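Side-chain contacts in sugar-phosphate aldolase (Thermotoga maritima, PDB 1PVT), which belongs to the class II aldolase and adducin N-terminal family, an alpha-beta fold built round a mixed beta sheet: residues V173-G176 and L177-E181; V203-A206 and Y207-E211. All coordinates share one frame; numbering follows the deposited sequence.

Interaction 1: V173-G176 and L177-E181; sequences VELG and LKTVE
Helix 173-182, the crossover helix of the beta-alpha-beta unit between strands 163-165 and 188-191, is held here by contacts one turn apart, with Glu174 and Lys178 paired on one flank, Val173 and Leu177 on another, and Leu175 and Thr179 on the side facing strand 188-191. Glu174 and Lys178 run side by side and point the same way. Glu174 sends CG anti to its own N (chi1 -176°) and bends at the next bond, which brings the carboxylate alongside the extended lysine chain. OE1 of Glu174 lies 3.4 Å from CE of Lys178 but 3.8 Å from NZ, a long salt bridge, so the closest approach is to the methylene beside the ammonium. The ammonium has a second acidic partner in Glu166, which follows strand 163-165. On the apolar flank CG1 of Val173 meets CD1 of Leu177 at 3.7 Å, the two branches passing at a slant, and both residues also touch Met108 of helix 103-115. Thr179 turns its hydroxyl back along the helix: with OG1 beside its own N (chi1 -64°), OG1 donates to Leu175 O at 2.7 Å. The hydroxyl approaches from above the carbonyl plane, 44° out of it, while Thr179 N reaches the same oxygen at 2.8 Å and a smaller tilt. Gly176 contributes backbone alone, its O taking the N-H of Val180 at 2.7 Å. The carbonyl of Leu175 thus carries two donors, and the buried threonine hydroxyl is satisfied within its own helix, with a further weak bond from Trp191. The glutamate-lysine pair, by contrast, is loosely held, and the lysine charge is probably balanced chiefly by Glu166.

Interaction 2: V203-A206 and Y207-E211; sequences VAEA and YDRVE
Glu205 OE2 and Arg209 NH2 meet at 2.5 Å in a salt bridge between residues one helical turn apart. The bridge uses one carboxylate oxygen and one guanidinium nitrogen; the two flat groups stand 74° apart, a geometry unlike the coplanar two-pronged pairing of these groups. CG of Glu205 lies over one face of the guanidinium, 3.5 Å from NH2 of Arg209, and the two chains run side by side in the same direction. The arginine starts with CG beside its own N (chi1 -59°) and bends at chi3, which turns the guanidinium back toward the glutamate. In the backbone, Arg209 N is shared between Glu205 O at 3.2 Å and Ala206 O at 2.9 Å, the latter approached from 57° out of the carbonyl plane. Ala206 O also accepts from Val210 N, this time in the carbonyl plane. Further out, both charged ends have other partners: Glu205 OE2 takes the N-H of Lys201, while Arg209 binds Asp187 through NH2 and Phe199 O through NE. These bonds fix the guanidinium's rotation and hold the arginine against strand 196-200. On other sides of the helix, Val203 and Tyr207 pack on helix 2-19, and Val203 and Ala206 on strand 122-126. The whole is an i to i+4 glutamate-arginine pair in the first turns of a long helix packed against the mixed sheet.

Interaction 1 comes first along the chain, on helix 173-182; interaction 2 follows on helix 203-224, after strands 188-191 and 196-200. Their centres are 21 Å apart, with nearest atoms about 13 Å apart, so they do not touch, and they lie on opposite sides of the chain's centre. The mixed sheet relates them: helix 173-182 bridges strands 163-165 and 188-191, whereas the start of helix 203-224 packs on strand 122-126 and helix 2-19. Residues 173-181 are partly buried and residues 203-211 more deeply so. Each is a local contact within one helix of the same alpha-beta fold, and the two are related only through the parts of the fold between them.

Interaction 1: V173-G176 and L177-E181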
ATOM      1  N   VAL A 173      10.532  -9.934   2.865  1.00 68.68           N
ATOM      2  CA  VAL A 173      10.831  -9.074   3.992  1.00 69.16           C
ATOM      3  C   VAL A 173      11.731  -7.955   3.493  1.00 69.81           C
ATOM      4  O   VAL A 173      11.603  -6.796   3.893  1.00 69.48           O
ATOM      5  CB  VAL A 173      11.547  -9.861   5.105  1.00 68.94           C
ATOM      6  CG1 VAL A 173      12.358  -8.914   5.972  1.00 68.45           C
ATOM      7  CG2 VAL A 173      10.516 -10.602   5.963  1.00 67.86           C
ATOM      8  N   GLU A 174      12.639  -8.333   2.601  1.00 70.97           N
ATOM      9  CA  GLU A 174      13.610  -7.424   1.993  1.00 70.49           C
ATOM     10  C   GLU A 174      12.917  -6.223   1.375  1.00 68.18           C
ATOM     11  O   GLU A 174      13.258  -5.066   1.652  1.00 66.54           O
ATOM     12  CB  GLU A 174      14.376  -8.165   0.899  1.00 73.48           C
ATOM     13  CG  GLU A 174      15.489  -7.369   0.250  1.00 79.78           C
ATOM     14  CD  GLU A 174      15.689  -7.741  -1.214  1.00 84.08           C
ATOM     15  OE1 GLU A 174      14.972  -7.174  -2.073  1.00 86.45           O
ATOM     16  OE2 GLU A 174      16.551  -8.609  -1.505  1.00 87.04           O
ATOM     17  N   LEU A 175      11.956  -6.525   0.511  1.00 66.50           N
ATOM     18  CA  LEU A 175      11.193  -5.503  -0.171  1.00 65.37           C
ATOM     19  C   LEU A 175      10.772  -4.477   0.879  1.00 64.93           C
ATOM     20  O   LEU A 175      10.964  -3.269   0.710  1.00 64.30           O
ATOM     21  CB  LEU A 175       9.975  -6.147  -0.843  1.00 65.67           C
ATOM     22  CG  LEU A 175       9.088  -5.275  -1.739  1.00 66.35           C
ATOM     23  CD1 LEU A 175       9.938  -4.569  -2.793  1.00 65.95           C
ATOM     24  CD2 LEU A 175       8.017  -6.144  -2.390  1.00 66.02           C
ATOM     25  N   GLY A 176      10.227  -4.980   1.983  1.00 64.68           N
ATOM     26  CA  GLY A 176       9.780  -4.108   3.053  1.00 64.51           C
ATOM     27  C   GLY A 176      10.905  -3.278   3.629  1.00 64.77           C
ATOM     28  O   GLY A 176      10.844  -2.047   3.628  1.00 63.13           O
ATOM     29  N   LEU A 177      11.929  -3.967   4.131  1.00 66.10           N
ATOM     30  CA  LEU A 177      13.096  -3.315   4.711  1.00 66.80           C
ATOM     31  C   LEU A 177      13.557  -2.220   3.746  1.00 67.71           C
ATOM     32  O   LEU A 177      13.665  -1.043   4.125  1.00 67.26           O
ATOM     33  CB  LEU A 177      14.216  -4.339   4.930  1.00 65.17           C
ATOM     34  CG  LEU A 177      13.864  -5.578   5.759  1.00 64.52           C
ATOM     35  CD1 LEU A 177      15.082  -6.475   5.839  1.00 64.43           C
ATOM     36  CD2 LEU A 177      13.402  -5.179   7.149  1.00 62.89           C
ATOM     37  N   LYS A 178      13.819  -2.612   2.498  1.00 68.19           N
ATOM     38  CA  LYS A 178      14.237  -1.656   1.478  1.00 68.56           C
ATOM     39  C   LYS A 178      13.275  -0.462   1.478  1.00 69.03           C
ATOM     40  O   LYS A 178      13.674   0.684   1.704  1.00 68.65           O
ATOM     41  CB  LYS A 178      14.216  -2.310   0.094  1.00 68.40           C
ATOM     42  CG  LYS A 178      15.298  -3.340  -0.160  1.00 68.63           C
ATOM     43  CD  LYS A 178      15.506  -3.535  -1.665  1.00 69.73           C
ATOM     44  CE  LYS A 178      16.795  -4.296  -1.959  1.00 71.06           C
ATOM     45  NZ  LYS A 178      17.153  -4.302  -3.410  1.00 72.37           N
ATOM     46  N   THR A 179      12.003  -0.761   1.229  1.00 70.01           N
ATOM     47  CA  THR A 179      10.946   0.236   1.174  1.00 71.06           C
ATOM     48  C   THR A 179      10.961   1.208   2.337  1.00 73.33           C
ATOM     49  O   THR A 179      10.892   2.422   2.140  1.00 73.46           O
ATOM     50  CB  THR A 179       9.571  -0.435   1.133  1.00 69.54           C
ATOM     51  OG1 THR A 179       9.459  -1.198  -0.073  1.00 67.72           O
ATOM     52  CG2 THR A 179       8.458   0.608   1.191  1.00 67.81           C
ATOM     53  N   VAL A 180      11.039   0.676   3.550  1.00 76.07           N
ATOM     54  CA  VAL A 180      11.044   1.523   4.736  1.00 79.61           C
ATOM     55  C   VAL A 180      12.163   2.558   4.688  1.00 82.16           C
ATOM     56  O   VAL A 180      11.967   3.713   5.063  1.00 81.77           O
ATOM     57  CB  VAL A 180      11.192   0.686   6.027  1.00 79.11           C
ATOM     58  CG1 VAL A 180      11.110   1.591   7.251  1.00 79.06           C
ATOM     59  CG2 VAL A 180      10.106  -0.374   6.082  1.00 79.21           C
ATOM     60  N   GLU A 181      13.333   2.143   4.214  1.00 85.74           N
ATOM     61  CA  GLU A 181      14.483   3.038   4.124  1.00 90.16           C
ATOM     62  C   GLU A 181      14.212   4.241   3.221  1.00 91.40           C
ATOM     63  O   GLU A 181      14.467   5.388   3.601  1.00 91.82           O
ATOM     64  CB  GLU A 181      15.691   2.271   3.597  1.00 93.08           C
ATOM     65  CG  GLU A 181      15.921   0.963   4.319  1.00 98.30           C
ATOM     66  CD  GLU A 181      17.122   0.215   3.782  1.00101.38           C
ATOM     67  OE1 GLU A 181      17.210   0.056   2.543  1.00102.89           O
ATOM     68  OE2 GLU A 181      17.969  -0.217   4.598  1.00103.27           O
TER

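Interaction 2: V203-A206 and Y207-E211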
ATOM      1  N   VAL A 203      -6.593   4.585   5.607  1.00 50.61           N
ATOM      2  CA  VAL A 203      -6.657   4.075   4.247  1.00 49.94           C
ATOM      3  C   VAL A 203      -7.111   5.127   3.250  1.00 51.03           C
ATOM      4  O   VAL A 203      -6.494   5.289   2.195  1.00 52.17           O
ATOM      5  CB  VAL A 203      -7.565   2.845   4.136  1.00 48.60           C
ATOM      6  CG1 VAL A 203      -9.023   3.247   4.188  1.00 48.83           C
ATOM      7  CG2 VAL A 203      -7.251   2.113   2.859  1.00 46.79           C
ATOM      8  N   ALA A 204      -8.171   5.855   3.585  1.00 51.19           N
ATOM      9  CA  ALA A 204      -8.693   6.898   2.703  1.00 50.86           C
ATOM     10  C   ALA A 204      -7.617   7.899   2.290  1.00 50.51           C
ATOM     11  O   ALA A 204      -7.619   8.384   1.158  1.00 51.03           O
ATOM     12  CB  ALA A 204      -9.847   7.634   3.382  1.00 51.40           C
ATOM     13  N   GLU A 205      -6.709   8.221   3.207  1.00 50.60           N
ATOM     14  CA  GLU A 205      -5.638   9.165   2.905  1.00 49.69           C
ATOM     15  C   GLU A 205      -4.608   8.515   1.977  1.00 47.53           C
ATOM     16  O   GLU A 205      -4.078   9.169   1.075  1.00 47.00           O
ATOM     17  CB  GLU A 205      -4.963   9.648   4.193  1.00 52.48           C
ATOM     18  CG  GLU A 205      -3.745  10.544   3.949  1.00 57.74           C
ATOM     19  CD  GLU A 205      -3.125  11.087   5.233  1.00 60.92           C
ATOM     20  OE1 GLU A 205      -3.676  12.056   5.803  1.00 63.35           O
ATOM     21  OE2 GLU A 205      -2.088  10.540   5.675  1.00 62.10           O
ATOM     22  N   ALA A 206      -4.322   7.233   2.202  1.00 44.35           N
ATOM     23  CA  ALA A 206      -3.381   6.518   1.354  1.00 41.79           C
ATOM     24  C   ALA A 206      -3.965   6.540  -0.058  1.00 41.67           C
ATOM     25  O   ALA A 206      -3.287   6.921  -1.006  1.00 41.00           O
ATOM     26  CB  ALA A 206      -3.216   5.090   1.834  1.00 39.11           C
ATOM     27  N   TYR A 207      -5.232   6.147  -0.190  1.00 41.69           N
ATOM     28  CA  TYR A 207      -5.896   6.144  -1.490  1.00 41.46           C
ATOM     29  C   TYR A 207      -5.796   7.508  -2.163  1.00 41.96           C
ATOM     30  O   TYR A 207      -5.580   7.603  -3.370  1.00 43.00           O
ATOM     31  CB  TYR A 207      -7.370   5.788  -1.351  1.00 41.11           C
ATOM     32  CG  TYR A 207      -8.102   5.833  -2.674  1.00 42.63           C
ATOM     33  CD1 TYR A 207      -7.907   4.851  -3.631  1.00 42.95           C
ATOM     34  CD2 TYR A 207      -8.944   6.886  -2.990  1.00 43.69           C
ATOM     35  CE1 TYR A 207      -8.524   4.920  -4.862  1.00 42.52           C
ATOM     36  CE2 TYR A 207      -9.562   6.959  -4.224  1.00 43.40           C
ATOM     37  CZ  TYR A 207      -9.344   5.973  -5.150  1.00 43.22           C
ATOM     38  OH  TYR A 207      -9.938   6.045  -6.379  1.00 46.13           O
ATOM     39  N   ASP A 208      -5.976   8.563  -1.381  1.00 43.13           N
ATOM     40  CA  ASP A 208      -5.894   9.919  -1.908  1.00 45.08           C
ATOM     41  C   ASP A 208      -4.544  10.221  -2.557  1.00 45.73           C
ATOM     42  O   ASP A 208      -4.465  10.988  -3.514  1.00 47.04           O
ATOM     43  CB  ASP A 208      -6.147  10.931  -0.790  1.00 47.08           C
ATOM     44  CG  ASP A 208      -7.600  11.305  -0.672  1.00 49.74           C
ATOM     45  OD1 ASP A 208      -8.449  10.451  -0.995  1.00 52.40           O
ATOM     46  OD2 ASP A 208      -7.891  12.443  -0.249  1.00 50.44           O
ATOM     47  N   ARG A 209      -3.477   9.635  -2.036  1.00 45.50           N
ATOM     48  CA  ARG A 209      -2.166   9.889  -2.608  1.00 44.50           C
ATOM     49  C   ARG A 209      -1.960   9.094  -3.895  1.00 43.12           C
ATOM     50  O   ARG A 209      -1.229   9.525  -4.779  1.00 43.14           O
ATOM     51  CB  ARG A 209      -1.081   9.565  -1.592  1.00 45.50           C
ATOM     52  CG  ARG A 209      -1.170  10.370  -0.300  1.00 47.50           C
ATOM     53  CD  ARG A 209       0.024  10.014   0.570  1.00 51.09           C
ATOM     54  NE  ARG A 209      -0.231  10.054   2.008  1.00 52.74           N
ATOM     55  CZ  ARG A 209      -0.068  11.124   2.770  1.00 52.08           C
ATOM     56  NH1 ARG A 209       0.348  12.263   2.237  1.00 51.79           N
ATOM     57  NH2 ARG A 209      -0.296  11.038   4.070  1.00 52.70           N
ATOM     58  N   VAL A 210      -2.593   7.932  -3.999  1.00 41.74           N
ATOM     59  CA  VAL A 210      -2.486   7.139  -5.212  1.00 40.07           C
ATOM     60  C   VAL A 210      -3.116   7.980  -6.307  1.00 41.79           C
ATOM     61  O   VAL A 210      -2.471   8.307  -7.300  1.00 41.71           O
ATOM     62  CB  VAL A 210      -3.260   5.838  -5.099  1.00 38.14           C
ATOM     63  CG1 VAL A 210      -3.287   5.146  -6.434  1.00 38.45           C
ATOM     64  CG2 VAL A 210      -2.616   4.955  -4.072  1.00 36.82           C
ATOM     65  N   GLU A 211      -4.382   8.342  -6.112  1.00 43.61           N
ATOM     66  CA  GLU A 211      -5.115   9.164  -7.073  1.00 43.70           C
ATOM     67  C   GLU A 211      -4.252  10.304  -7.572  1.00 43.45           C
ATOM     68  O   GLU A 211      -3.979  10.421  -8.766  1.00 43.82           O
ATOM     69  CB  GLU A 211      -6.360   9.751  -6.428  1.00 43.73           C
ATOM     70  CG  GLU A 211      -7.598   8.963  -6.664  1.00 47.11           C
ATOM     71  CD  GLU A 211      -8.827   9.743  -6.272  1.00 51.16           C
ATOM     72  OE1 GLU A 211      -9.943   9.318  -6.640  1.00 53.95           O
ATOM     73  OE2 GLU A 211      -8.679  10.782  -5.589  1.00 51.85           O
TER